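Local coordinates for DisA protein (Sorangium cellulosum, PDB 6CCA) that probably transfers methyl groups to carbon to build a gem-dimethyl unit on a polyketide intermediate of the disorazol assembly line, at residues Tyr154-Tyr165 and Phe343-Leu351. Residues are numbered along the deposited sequence; the frame is centred on the assembly and turned at random.
Sequences YVRLLWACYRRY and FLTLSAGLL
Phe343 pushes its ring in among Tyr154, Leu157 and Leu158, one face turned to the tyrosine. The two rings meet edge-to-face: Tyr154 presents the edge at CD2, which sits 3.5 Å from Phe343 CZ, and the planes stand at 72°. Tyr154 CB adds an off-centre CH-pi contact on the ring of Phe343. With CG of Phe343 anti to its backbone N (chi1 164°), the ring reaches out to helix 152-163, where Leu158 comes in at its edge, CG lying 3.6 Å from Phe343 CD1. Leu157 CD2 touches the ring at CZ and, 4.0 Å away, Ser347 CB. Behind the other face of the phenyl ring lies Ser347 OG, offset toward the rim; its hydroxyl folds back to donate a 2.7 Å hydrogen bond to Phe343 O, the carbonyl one turn earlier.

Farther along, Leu158 CD2 rests against Leu346 CB, the two side chains crossing at about a right angle, and Tyr165 extends its ring so that OH donates to Leu346 O at 2.6 Å. That bond lies in the carbonyl plane on a lone pair, with a C=O...OH angle of 122°, and gives a buried carbonyl at the end of helix 342-346 a partner. Leu350 packs beside the phenol, its CD2 3.7 Å from Tyr165 OH.

The contact thus joins helix 152-163 and the start of helix 165-169 to helix 342-346, beyond strand 330-337 of the methyltransferase sheet, and the short 3-10 turn after it. Helix 55-75 borders it through Ser65 against Leu158 and Ile72 against Tyr165, Asn195 takes the hydroxyl of Tyr154, and helix 175-179 packs Leu179 against Leu157 and Cys161.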
loop_
_atom_site.group_PDB
_atom_site.type_symbol
_atom_site.label_atom_id
_atom_site.label_comp_id
_atom_site.label_asym_id
_atom_site.label_seq_id
_atom_site.Cartn_x
_atom_site.Cartn_y
_atom_site.Cartn_z
ATOM N N TYR A 154 11.305 -3.755 8.261
ATOM C CA TYR A 154 10.584 -2.547 8.662
ATOM C C TYR A 154 11.443 -1.746 9.666
ATOM O O TYR A 154 11.564 -0.523 9.536
ATOM C CB TYR A 154 9.231 -2.898 9.280
ATOM C CG TYR A 154 8.354 -3.737 8.347
ATOM C CD1 TYR A 154 8.541 -5.114 8.250
ATOM C CD2 TYR A 154 7.369 -3.183 7.610
ATOM C CE1 TYR A 154 7.840 -5.887 7.391
ATOM C CE2 TYR A 154 6.623 -3.945 6.700
ATOM C CZ TYR A 154 6.847 -5.308 6.608
ATOM O OH TYR A 154 6.146 -6.179 5.760
ATOM N N VAL A 155 12.051 -2.443 10.609
ATOM C CA VAL A 155 12.922 -1.819 11.620
ATOM C C VAL A 155 14.099 -1.139 10.900
ATOM O O VAL A 155 14.434 0.032 11.134
ATOM C CB VAL A 155 13.418 -2.839 12.648
ATOM C CG1 VAL A 155 14.477 -2.250 13.554
ATOM C CG2 VAL A 155 12.240 -3.328 13.487
ATOM N N ARG A 156 14.712 -1.894 9.993
ATOM C CA ARG A 156 15.819 -1.391 9.192
ATOM C C ARG A 156 15.443 -0.097 8.476
ATOM O O ARG A 156 16.155 0.903 8.574
ATOM C CB ARG A 156 16.266 -2.443 8.175
ATOM C CG ARG A 156 17.230 -3.476 8.734
ATOM C CD ARG A 156 17.883 -4.281 7.622
ATOM N NE ARG A 156 18.711 -3.444 6.756
ATOM C CZ ARG A 156 18.427 -3.175 5.486
ATOM N NH1 ARG A 156 17.333 -3.676 4.928
ATOM N NH2 ARG A 156 19.237 -2.405 4.772
ATOM N N LEU A 157 14.325 -0.117 7.756
ATOM C CA LEU A 157 13.884 1.062 7.031
ATOM C C LEU A 157 13.639 2.265 7.994
ATOM O O LEU A 157 13.979 3.389 7.685
ATOM C CB LEU A 157 12.598 0.749 6.268
ATOM C CG LEU A 157 12.033 1.988 5.553
ATOM C CD1 LEU A 157 13.086 2.573 4.631
ATOM C CD2 LEU A 157 10.766 1.681 4.740
ATOM N N LEU A 158 12.915 2.030 9.106
ATOM C CA LEU A 158 12.668 3.123 10.055
ATOM C C LEU A 158 13.968 3.684 10.583
ATOM O O LEU A 158 14.095 4.884 10.768
ATOM C CB LEU A 158 11.850 2.644 11.223
ATOM C CG LEU A 158 10.395 2.371 10.935
ATOM C CD1 LEU A 158 9.738 1.993 12.217
ATOM C CD2 LEU A 158 9.705 3.660 10.442
ATOM N N TRP A 159 14.925 2.819 10.896
ATOM C CA TRP A 159 16.239 3.276 11.397
ATOM C C TRP A 159 17.007 4.086 10.370
ATOM O O TRP A 159 17.537 5.142 10.694
ATOM C CB TRP A 159 17.085 2.107 11.936
ATOM C CG TRP A 159 18.207 2.582 12.812
ATOM C CD1 TRP A 159 19.533 2.655 12.477
ATOM C CD2 TRP A 159 18.078 3.199 14.095
ATOM N NE1 TRP A 159 20.232 3.223 13.523
ATOM C CE2 TRP A 159 19.362 3.590 14.506
ATOM C CE3 TRP A 159 17.005 3.419 14.939
ATOM C CZ2 TRP A 159 19.611 4.142 15.758
ATOM C CZ3 TRP A 159 17.230 4.018 16.155
ATOM C CH2 TRP A 159 18.534 4.355 16.570
ATOM N N ALA A 160 16.930 3.712 9.088
ATOM C CA ALA A 160 17.560 4.508 8.032
ATOM C C ALA A 160 16.901 5.896 7.929
ATOM O O ALA A 160 17.571 6.912 7.740
ATOM C CB ALA A 160 17.521 3.761 6.684
ATOM N N CYS A 161 15.593 5.951 8.066
ATOM C CA CYS A 161 14.887 7.225 8.000
ATOM C C CYS A 161 15.260 8.042 9.252
ATOM O O CYS A 161 15.538 9.225 9.157
ATOM C CB CYS A 161 13.380 7.016 7.991
ATOM S SG CYS A 161 12.778 6.358 6.397
ATOM N N TYR A 162 15.225 7.378 10.423
ATOM C CA TYR A 162 15.578 8.005 11.718
ATOM C C TYR A 162 16.890 8.784 11.640
ATOM O O TYR A 162 17.012 9.992 12.010
ATOM C CB TYR A 162 15.626 6.978 12.850
ATOM C CG TYR A 162 16.385 7.545 14.030
ATOM C CD1 TYR A 162 15.801 8.457 14.853
ATOM C CD2 TYR A 162 17.679 7.179 14.298
ATOM C CE1 TYR A 162 16.491 9.040 15.902
ATOM C CE2 TYR A 162 18.412 7.770 15.320
ATOM C CZ TYR A 162 17.809 8.695 16.136
ATOM O OH TYR A 162 18.497 9.324 17.157
ATOM N N ARG A 163 17.881 8.104 11.094
ATOM C CA ARG A 163 19.202 8.739 11.004
ATOM C C ARG A 163 19.224 10.017 10.218
ATOM O O ARG A 163 20.120 10.872 10.460
ATOM C CB ARG A 163 20.254 7.745 10.514
ATOM C CG ARG A 163 20.481 6.573 11.451
ATOM C CD ARG A 163 21.591 5.628 10.963
ATOM N NE ARG A 163 22.899 6.233 11.213
ATOM C CZ ARG A 163 23.797 6.501 10.310
ATOM N NH1 ARG A 163 23.589 6.181 9.048
ATOM N NH2 ARG A 163 24.995 7.039 10.693
ATOM N N ARG A 164 18.326 10.201 9.254
ATOM C CA ARG A 164 18.326 11.394 8.468
ATOM C C ARG A 164 17.122 12.218 8.658
ATOM O O ARG A 164 16.825 13.138 7.825
ATOM C CB ARG A 164 18.394 10.995 6.973
ATOM C CG ARG A 164 19.545 10.076 6.668
ATOM C CD ARG A 164 20.844 10.800 6.711
ATOM N NE ARG A 164 20.908 11.954 5.801
ATOM C CZ ARG A 164 21.137 11.879 4.485
ATOM N NH1 ARG A 164 21.267 10.725 3.859
ATOM N NH2 ARG A 164 21.251 12.995 3.791
ATOM N N TYR A 165 16.326 11.901 9.689
ATOM C CA TYR A 165 14.952 12.495 9.777
ATOM C C TYR A 165 14.916 14.036 9.848
ATOM O O TYR A 165 14.109 14.665 9.180
ATOM C CB TYR A 165 14.098 11.869 10.930
ATOM C CG TYR A 165 12.665 11.555 10.457
ATOM C CD1 TYR A 165 11.650 12.526 10.529
ATOM C CD2 TYR A 165 12.350 10.299 9.911
ATOM C CE1 TYR A 165 10.392 12.242 10.081
ATOM C CE2 TYR A 165 11.060 9.990 9.449
ATOM C CZ TYR A 165 10.085 10.957 9.552
ATOM O OH TYR A 165 8.815 10.686 9.080
ATOM N N PHE A 343 4.417 2.966 11.425
ATOM C CA PHE A 343 5.483 2.594 10.518
ATOM C C PHE A 343 5.320 3.235 9.193
ATOM O O PHE A 343 6.263 3.709 8.563
ATOM C CB PHE A 343 5.537 1.056 10.320
ATOM C CG PHE A 343 6.355 0.675 9.099
ATOM C CD1 PHE A 343 7.750 0.761 9.143
ATOM C CD2 PHE A 343 5.751 0.360 7.906
ATOM C CE1 PHE A 343 8.560 0.484 8.014
ATOM C CE2 PHE A 343 6.510 0.116 6.753
ATOM C CZ PHE A 343 7.932 0.154 6.809
ATOM N N LEU A 344 4.102 3.200 8.658
ATOM C CA LEU A 344 3.830 3.842 7.385
ATOM C C LEU A 344 3.871 5.355 7.442
ATOM O O LEU A 344 4.420 6.039 6.534
ATOM C CB LEU A 344 2.443 3.394 6.850
ATOM C CG LEU A 344 2.413 1.910 6.448
ATOM C CD1 LEU A 344 0.962 1.584 6.038
ATOM C CD2 LEU A 344 3.355 1.600 5.293
ATOM N N THR A 345 3.227 5.931 8.459
ATOM C CA THR A 345 3.259 7.382 8.572
ATOM C C THR A 345 4.698 7.918 8.532
ATOM O O THR A 345 4.991 8.887 7.849
ATOM C CB THR A 345 2.539 7.890 9.841
ATOM O OG1 THR A 345 1.138 7.509 9.787
ATOM C CG2 THR A 345 2.689 9.439 9.943
ATOM N N LEU A 346 5.588 7.266 9.251
ATOM C CA LEU A 346 6.989 7.737 9.350
ATOM C C LEU A 346 7.794 7.567 8.056
ATOM O O LEU A 346 8.658 8.386 7.800
ATOM C CB LEU A 346 7.732 7.029 10.464
ATOM C CG LEU A 346 7.293 7.340 11.858
ATOM C CD1 LEU A 346 8.043 6.474 12.865
ATOM C CD2 LEU A 346 7.530 8.811 12.071
ATOM N N SER A 347 7.454 6.530 7.265
ATOM C CA SER A 347 8.169 6.139 6.070
ATOM C C SER A 347 7.459 6.566 4.800
ATOM O O SER A 347 7.884 7.561 4.175
ATOM C CB SER A 347 8.516 4.683 6.060
ATOM O OG SER A 347 7.453 3.770 6.165
ATOM N N ALA A 348 6.367 5.864 4.479
ATOM C CA ALA A 348 5.512 6.202 3.306
ATOM C C ALA A 348 4.966 7.620 3.410
ATOM O O ALA A 348 4.807 8.313 2.418
ATOM C CB ALA A 348 4.380 5.177 3.189
ATOM N N GLY A 349 4.762 8.122 4.638
ATOM C CA GLY A 349 4.325 9.533 4.859
ATOM C C GLY A 349 5.202 10.665 4.387
ATOM O O GLY A 349 4.802 11.868 4.377
ATOM N N LEU A 350 6.456 10.318 4.073
ATOM C CA LEU A 350 7.380 11.254 3.541
ATOM C C LEU A 350 7.189 11.402 2.011
ATOM O O LEU A 350 7.764 12.302 1.445
ATOM C CB LEU A 350 8.831 10.809 3.790
ATOM C CG LEU A 350 9.256 10.790 5.256
ATOM C CD1 LEU A 350 10.508 9.962 5.415
ATOM C CD2 LEU A 350 9.444 12.192 5.782
ATOM N N LEU A 351 6.375 10.571 1.379
ATOM C CA LEU A 351 6.290 10.540 -0.119
ATOM C C LEU A 351 5.067 11.281 -0.623
ATOM O O LEU A 351 4.028 11.327 0.049
ATOM C CB LEU A 351 6.212 9.093 -0.608
ATOM C CG LEU A 351 7.451 8.218 -0.401
ATOM C CD1 LEU A 351 7.184 6.737 -0.733
ATOM C CD2 LEU A 351 8.604 8.788 -1.190
#